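Local atomic coordinates of alpha-fucosidase GH29 (PDB entry 4PSR), a protein that hydrolyses alpha-L-fucosidic bonds as a family 29 glycoside hydrolase, probably removing fucose from the carbohydrate chains of glycoproteins. Residues 6-10 with 11-15; 203-206 with 207-211; 246-249 with 250-253. All coordinates share one frame; numbering follows the deposited sequence.

Contact 1: 6-10 with 11-15; sequences PYEAT and WESTD. With NA (sodium ion), chain J.
T10 sits at the N-cap of helix 11-14, and its side chain reaches forward to S13, three residues on. CB lies beside the carboxylate of E12, 3.5 Å from E12 OE2, where the two side chains cross at about a right angle. The methyl CG2 stays on that side, next to the same oxygen. OG1, placed between the backbone N and the carbonyl carbon (chi1 68°), is the working tip: it accepts from S13 N, with 3.0 Å between S13 N and T10 OG1 and an N-H...O angle of 155°. Threonine suits the place because its short hydroxyl can reach an amide of the first turn, where the usual i-4 carbonyl within the helix is missing.

The carbonyl of the same residue is gripped twice by T14. T14 OG1 donates to T10 O at 2.8 Å and T14 N at 3.1 Å, arriving from opposite faces of the carbonyl plane.

S13 ties in the loop before the helix. Its OG accepts an almost straight bond from E8 N (2.9 Å, 178°) and shares a water with P6 O. Y7 presents its ring edge to the backbone of S13, with CD1 3.4 Å from S13 O.

Farther along, D15 O binds a sodium ion at 2.4 Å, together with three waters and the carbonyl oxygens of H17 and T281. The chemistry is that of a capped first turn: the hydroxyls of T10 and T14 serve the helix start, and that of S13 holds the loop before it, so the loop is folded against the turn leading to the sodium site.

Contact 2: 203-206 with 207-211; sequences EDQL and WFDKH
W207 N donates to E203 O at 2.9 Å, the first of the i to i+4 bonds that carry residues 203-206 into 207-211 as one unbroken alpha-helix. This is helix 200-218, which packs outside the (beta/alpha)8 barrel of the TIM-barrel domain and leads into strand 222-225. The next bond, F208 N to D204 O, is weak, while D209 N to Q205 O and K210 N to L206 O are both 2.8 Å.

One turn apart, Q205 and D209 meet on the partly exposed side. The Q205 chain bends at chi2 (71°) and swings its amide along the helix, so that NE2 donates to D209 OD1 at 3.0 Å. The oxygen is met from above the carboxylate plane, with the amide and carboxylate planes 36° apart. D209 OD1 also forms a salt bridge with R212, so an acid serves here as a shared acceptor.

L206 and K210 are buried. The extended K210 chain lays its CE 3.6 Å from L206 CG: lysine offers methylenes to the leucine and carries its ammonium beyond, to a salt bridge with E125.

Toward the barrel, H211 CD2 lies 3.5 Å above one face of the W207 ring, offset toward the rim.

Contact 3: 246-249 with 250-253; sequences EQKR and LEFL. With MAN (alpha-D-mannopyranose), chain D.
The carboxylate of E251 lies between two side chains from the preceding turn, Q247 and K248, and offers a different oxygen to each. K248, three residues back, bends at chi2 (-65°) and again at chi4, and this doubling back brings its ammonium to the acid. K248 NZ and E251 OE1 form a salt bridge at 3.0 Å, on the syn side of the carboxylate and 20° out of its plane. Q247, four residues back, slants across E251 to the other oxygen: its CG is 3.3 Å from E251 OE2. The bond from Q247 NE2 to E251 OE2, with the amide and carboxylate planes turned 64° apart, is weak and, because Q247 is modelled in two conformers, doubtful. Glutamate suits position 251 because its extended chain can serve neighbours at both the i-3 and i-4 positions.

On another side of the helix, the guanidinium of R249 bends at chi3 and runs back beside the first turn. E246 CA lies 3.3 Å above one of its faces, offset toward the rim. R249 NE donates to V244 O and NH1 to G277 O, so the group is held in place by loop carbonyls.

E246, extended from the helix start, divides its carboxylate between sugar and protein: OE2 accepts from O2 of a glycan mannose at 2.8 Å, and OE1 accepts from W11 NE1. Behind it, L250 sets CG 3.5 Å from E246 O and turns its branches to W11 and A9.

Residues 246-253 open helix 246-263, which in sequence comes between barrel strands 222-225 and 268-272. Helix 200-218 lies along the side of K248, E251 and F252, helix 11-14 packs on R249, L250 and L253, and F252 and L253 reach T269 of strand 268-272.

In the fold
Along the chain the contacts follow in series, and all lie in the TIM-barrel domain on one side of the chain's centre. Contact 3, at the start of helix 246-263, is the middle piece: its centre is about 10 Å from the centres of contact 1 and contact 2, whereas those two stand about 19 Å apart without touching. Helix 200-218, which holds contact 2, leads into barrel strand 222-225; helix 246-263 follows that strand and leads into 268-272. The N-terminal turn of contact 1 covers another side of helix 246-263. The early chain is thereby joined to the barrel's outer helical layer, with sodium and glycan sites nearby.

Contact 1: 6-10 with 11-15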
# COMPACT_ATOMS: atom_id res chain seq x y z
N PRO A 6 7.82 -20.65 17.74
CA PRO A 6 8.82 -19.95 18.54
C PRO A 6 8.39 -18.57 19.05
O PRO A 6 9.11 -18.02 19.87
CB PRO A 6 10.00 -19.80 17.58
CG PRO A 6 9.37 -19.76 16.23
CD PRO A 6 8.16 -20.67 16.31
N TYR A 7 7.28 -18.01 18.56
CA TYR A 7 6.88 -16.68 18.98
C TYR A 7 6.05 -16.70 20.23
O TYR A 7 5.18 -17.55 20.40
CB TYR A 7 6.10 -15.96 17.86
CG TYR A 7 6.99 -15.61 16.70
CD1 TYR A 7 7.83 -14.49 16.74
CD2 TYR A 7 7.04 -16.42 15.58
CE1 TYR A 7 8.67 -14.19 15.68
CE2 TYR A 7 7.87 -16.13 14.52
CZ TYR A 7 8.68 -15.01 14.57
OH TYR A 7 9.54 -14.71 13.52
N GLU A 8 6.33 -15.74 21.11
CA GLU A 8 5.52 -15.52 22.29
C GLU A 8 4.79 -14.21 22.13
O GLU A 8 5.20 -13.37 21.32
CB GLU A 8 6.41 -15.44 23.54
CG GLU A 8 7.25 -16.67 23.76
CD GLU A 8 8.33 -16.45 24.80
OE1 GLU A 8 8.25 -15.44 25.52
OE2 GLU A 8 9.27 -17.27 24.88
N ALA A 9 3.73 -14.01 22.90
CA ALA A 9 2.95 -12.79 22.85
C ALA A 9 3.61 -11.65 23.64
O ALA A 9 3.07 -11.16 24.64
CB ALA A 9 1.55 -13.05 23.35
N THR A 10 4.77 -11.22 23.14
CA THR A 10 5.49 -10.05 23.65
C THR A 10 6.05 -9.23 22.48
O THR A 10 6.24 -9.75 21.37
CB THR A 10 6.70 -10.44 24.52
OG1 THR A 10 7.71 -11.05 23.71
CG2 THR A 10 6.30 -11.40 25.62
N TRP A 11 6.33 -7.96 22.72
CA TRP A 11 6.88 -7.12 21.65
C TRP A 11 8.27 -7.62 21.26
O TRP A 11 8.60 -7.71 20.09
CB TRP A 11 6.92 -5.65 22.05
CG TRP A 11 5.56 -5.07 22.22
CD1 TRP A 11 5.00 -4.59 23.38
CD2 TRP A 11 4.55 -4.95 21.22
NE1 TRP A 11 3.71 -4.17 23.15
CE2 TRP A 11 3.41 -4.38 21.83
CE3 TRP A 11 4.50 -5.25 19.85
CZ2 TRP A 11 2.23 -4.13 21.13
CZ3 TRP A 11 3.33 -5.00 19.17
CH2 TRP A 11 2.22 -4.44 19.80
N GLU A 12 9.07 -8.00 22.24
CA GLU A 12 10.43 -8.36 21.97
C GLU A 12 10.51 -9.67 21.15
O GLU A 12 11.35 -9.79 20.26
CB GLU A 12 11.19 -8.41 23.30
CG GLU A 12 10.52 -9.27 24.42
CD GLU A 12 9.49 -8.55 25.35
OE1 GLU A 12 8.91 -7.46 25.03
OE2 GLU A 12 9.25 -9.13 26.44
N SER A 13 9.61 -10.61 21.41
CA SER A 13 9.58 -11.86 20.65
C SER A 13 9.09 -11.64 19.20
O SER A 13 9.72 -12.07 18.24
CB SER A 13 8.65 -12.87 21.33
OG SER A 13 8.61 -14.09 20.60
N THR A 14 7.96 -10.93 19.08
CA THR A 14 7.35 -10.70 17.77
C THR A 14 8.19 -9.76 16.90
O THR A 14 8.12 -9.85 15.68
CB THR A 14 5.90 -10.23 17.88
OG1 THR A 14 5.81 -9.03 18.65
CG2 THR A 14 4.99 -11.30 18.52
N ASP A 15 9.03 -8.91 17.51
CA ASP A 15 9.91 -8.00 16.76
C ASP A 15 10.81 -8.80 15.82
O ASP A 15 11.25 -8.28 14.77
CB ASP A 15 10.84 -7.20 17.70
CG ASP A 15 10.17 -5.99 18.37
OD1 ASP A 15 9.07 -5.52 17.98
OD2 ASP A 15 10.78 -5.47 19.34
NA NA J . 11.68 -7.73 12.46
O HOH W 1 10.39 -15.77 20.91
O HOH W 2 11.83 -6.87 10.13
O HOH W 3 13.39 -9.34 12.06
O HOH W 4 13.33 -6.16 13.35

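Contact 2: 203-206 with 207-211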
# COMPACT_ATOMS: atom_id res chain seq x y z
N GLU A 203 -15.40 -8.09 23.41
CA GLU A 203 -15.10 -7.52 22.08
C GLU A 203 -13.62 -7.71 21.76
O GLU A 203 -13.28 -8.05 20.62
CB GLU A 203 -15.45 -6.03 21.97
CG GLU A 203 -16.95 -5.71 22.06
CD GLU A 203 -17.75 -6.01 20.82
OE1 GLU A 203 -17.16 -6.53 19.83
OE2 GLU A 203 -18.98 -5.73 20.81
N ASP A 204 -12.74 -7.47 22.73
CA ASP A 204 -11.31 -7.65 22.52
C ASP A 204 -11.00 -9.12 22.20
O ASP A 204 -10.20 -9.45 21.32
CB ASP A 204 -10.49 -7.16 23.74
CG ASP A 204 -10.39 -5.63 23.81
OD1 ASP A 204 -10.18 -4.99 22.76
OD2 ASP A 204 -10.53 -5.09 24.95
N GLN A 205 -11.65 -10.03 22.91
CA GLN A 205 -11.48 -11.43 22.63
C GLN A 205 -11.99 -11.79 21.23
O GLN A 205 -11.34 -12.59 20.53
CB GLN A 205 -12.21 -12.29 23.70
CG GLN A 205 -12.07 -13.78 23.49
CD GLN A 205 -10.65 -14.26 23.78
OE1 GLN A 205 -10.14 -14.06 24.88
NE2 GLN A 205 -10.01 -14.91 22.82
N LEU A 206 -13.13 -11.24 20.84
CA LEU A 206 -13.72 -11.48 19.53
C LEU A 206 -12.83 -10.93 18.43
O LEU A 206 -12.73 -11.55 17.34
CB LEU A 206 -15.14 -10.88 19.48
CG LEU A 206 -15.90 -11.09 18.17
CD1 LEU A 206 -16.15 -12.58 17.91
CD2 LEU A 206 -17.24 -10.36 18.21
N TRP A 207 -12.13 -9.83 18.66
CA TRP A 207 -11.21 -9.29 17.65
C TRP A 207 -10.16 -10.33 17.29
O TRP A 207 -9.88 -10.60 16.11
CB TRP A 207 -10.54 -8.01 18.18
CG TRP A 207 -9.53 -7.40 17.23
CD1 TRP A 207 -9.77 -6.48 16.25
CD2 TRP A 207 -8.13 -7.69 17.19
NE1 TRP A 207 -8.59 -6.19 15.59
CE2 TRP A 207 -7.57 -6.93 16.13
CE3 TRP A 207 -7.30 -8.53 17.93
CZ2 TRP A 207 -6.21 -6.96 15.83
CZ3 TRP A 207 -5.95 -8.57 17.63
CH2 TRP A 207 -5.41 -7.79 16.57
N PHE A 208 -9.57 -10.92 18.33
CA PHE A 208 -8.60 -11.98 18.17
C PHE A 208 -9.21 -13.25 17.57
O PHE A 208 -8.65 -13.83 16.62
CB PHE A 208 -7.90 -12.34 19.49
CG PHE A 208 -7.07 -13.57 19.41
CD1 PHE A 208 -5.76 -13.51 18.97
CD2 PHE A 208 -7.59 -14.81 19.72
CE1 PHE A 208 -4.99 -14.67 18.85
CE2 PHE A 208 -6.83 -15.94 19.61
CZ PHE A 208 -5.52 -15.87 19.17
N ASP A 209 -10.36 -13.67 18.09
CA ASP A 209 -10.97 -14.92 17.64
C ASP A 209 -11.34 -14.84 16.15
O ASP A 209 -11.23 -15.82 15.42
CB ASP A 209 -12.22 -15.27 18.45
CG ASP A 209 -11.90 -15.70 19.88
OD1 ASP A 209 -10.75 -16.04 20.17
OD2 ASP A 209 -12.86 -15.74 20.68
N LYS A 210 -11.79 -13.67 15.70
CA LYS A 210 -12.09 -13.47 14.28
C LYS A 210 -10.83 -13.65 13.43
O LYS A 210 -10.82 -14.37 12.40
CB LYS A 210 -12.71 -12.10 14.05
CG LYS A 210 -14.17 -12.01 14.44
CD LYS A 210 -14.65 -10.56 14.47
CE LYS A 210 -16.17 -10.46 14.59
NZ LYS A 210 -16.57 -9.03 14.47
N HIS A 211 -9.74 -12.98 13.80
CA HIS A 211 -8.47 -13.17 13.10
C HIS A 211 -8.02 -14.62 13.08
O HIS A 211 -7.64 -15.14 12.03
CB HIS A 211 -7.34 -12.39 13.77
CG HIS A 211 -7.13 -11.00 13.29
ND1 HIS A 211 -7.15 -10.67 11.95
CD2 HIS A 211 -6.82 -9.87 13.95
CE1 HIS A 211 -6.85 -9.39 11.81
NE2 HIS A 211 -6.64 -8.88 13.02

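Contact 3: 246-249 with 250-253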
# COMPACT_ATOMS: atom_id res chain seq x y z
N GLU A 246 -3.98 -4.60 24.37
CA GLU A 246 -2.62 -4.88 23.98
C GLU A 246 -2.28 -6.37 23.98
O GLU A 246 -1.61 -6.85 23.07
CB GLU A 246 -1.63 -4.13 24.90
CG GLU A 246 -0.19 -4.28 24.48
CD GLU A 246 0.80 -3.84 25.54
OE1 GLU A 246 1.85 -3.31 25.15
OE2 GLU A 246 0.55 -4.06 26.74
N GLN A 247 -2.76 -7.08 24.99
CA GLN A 247 -2.52 -8.51 25.10
C GLN A 247 -3.08 -9.25 23.88
O GLN A 247 -2.44 -10.15 23.33
CB GLN A 247 -3.15 -9.06 26.40
CG GLN A 247 -2.97 -10.53 26.60
CD GLN A 247 -3.24 -10.99 28.04
OE1 GLN A 247 -3.78 -10.25 28.86
NE2 GLN A 247 -2.86 -12.22 28.34
N LYS A 248 -4.27 -8.84 23.45
CA LYS A 248 -4.93 -9.47 22.31
C LYS A 248 -4.19 -9.16 21.00
O LYS A 248 -4.05 -10.04 20.12
CB LYS A 248 -6.40 -9.10 22.24
CG LYS A 248 -7.24 -9.72 23.41
CD LYS A 248 -7.26 -11.20 23.30
CE LYS A 248 -7.96 -11.87 24.44
NZ LYS A 248 -6.98 -12.28 25.45
N ARG A 249 -3.68 -7.94 20.86
CA ARG A 249 -2.82 -7.63 19.71
C ARG A 249 -1.59 -8.50 19.66
O ARG A 249 -1.26 -9.06 18.62
CB ARG A 249 -2.44 -6.15 19.75
CG ARG A 249 -3.56 -5.24 19.35
CD ARG A 249 -3.16 -3.80 19.40
NE ARG A 249 -3.29 -3.17 20.71
CZ ARG A 249 -2.36 -2.44 21.31
NH1 ARG A 249 -1.13 -2.33 20.84
NH2 ARG A 249 -2.65 -1.84 22.46
N LEU A 250 -0.94 -8.68 20.80
CA LEU A 250 0.26 -9.49 20.87
C LEU A 250 -0.05 -10.97 20.62
O LEU A 250 0.75 -11.67 20.01
CB LEU A 250 0.94 -9.32 22.24
CG LEU A 250 1.67 -7.99 22.39
CD1 LEU A 250 2.07 -7.80 23.85
CD2 LEU A 250 2.91 -8.01 21.51
N GLU A 251 -1.22 -11.43 21.09
CA GLU A 251 -1.60 -12.82 20.87
C GLU A 251 -1.87 -13.07 19.37
O GLU A 251 -1.52 -14.12 18.84
CB GLU A 251 -2.82 -13.17 21.73
CG GLU A 251 -2.43 -13.35 23.21
CD GLU A 251 -3.61 -13.38 24.17
OE1 GLU A 251 -4.76 -13.25 23.74
OE2 GLU A 251 -3.35 -13.54 25.39
N PHE A 252 -2.49 -12.10 18.70
CA PHE A 252 -2.65 -12.17 17.24
C PHE A 252 -1.31 -12.28 16.52
O PHE A 252 -1.12 -13.18 15.67
CB PHE A 252 -3.41 -10.97 16.69
CG PHE A 252 -3.27 -10.85 15.19
CD1 PHE A 252 -3.87 -11.76 14.33
CD2 PHE A 252 -2.45 -9.86 14.65
CE1 PHE A 252 -3.68 -11.67 12.95
CE2 PHE A 252 -2.26 -9.75 13.28
CZ PHE A 252 -2.87 -10.66 12.43
N LEU A 253 -0.37 -11.38 16.82
CA LEU A 253 0.92 -11.38 16.15
C LEU A 253 1.63 -12.72 16.35
O LEU A 253 2.13 -13.33 15.39
CB LEU A 253 1.78 -10.19 16.65
CG LEU A 253 1.25 -8.81 16.30
CD1 LEU A 253 2.03 -7.71 17.04
CD2 LEU A 253 1.33 -8.57 14.77
C1 MAN D . -2.10 -1.57 28.23
C2 MAN D . -2.10 -2.76 29.19
C3 MAN D . -1.09 -2.49 30.32
C4 MAN D . 0.31 -2.17 29.73
C5 MAN D . 0.18 -0.97 28.75
C6 MAN D . 1.46 -0.63 27.99
O2 MAN D . -1.64 -3.91 28.51
O3 MAN D . -1.04 -3.55 31.24
O4 MAN D . 1.22 -1.85 30.77
O5 MAN D . -0.83 -1.27 27.74
O6 MAN D . 1.17 0.43 27.05
O HOH W 5 -0.69 -12.52 26.64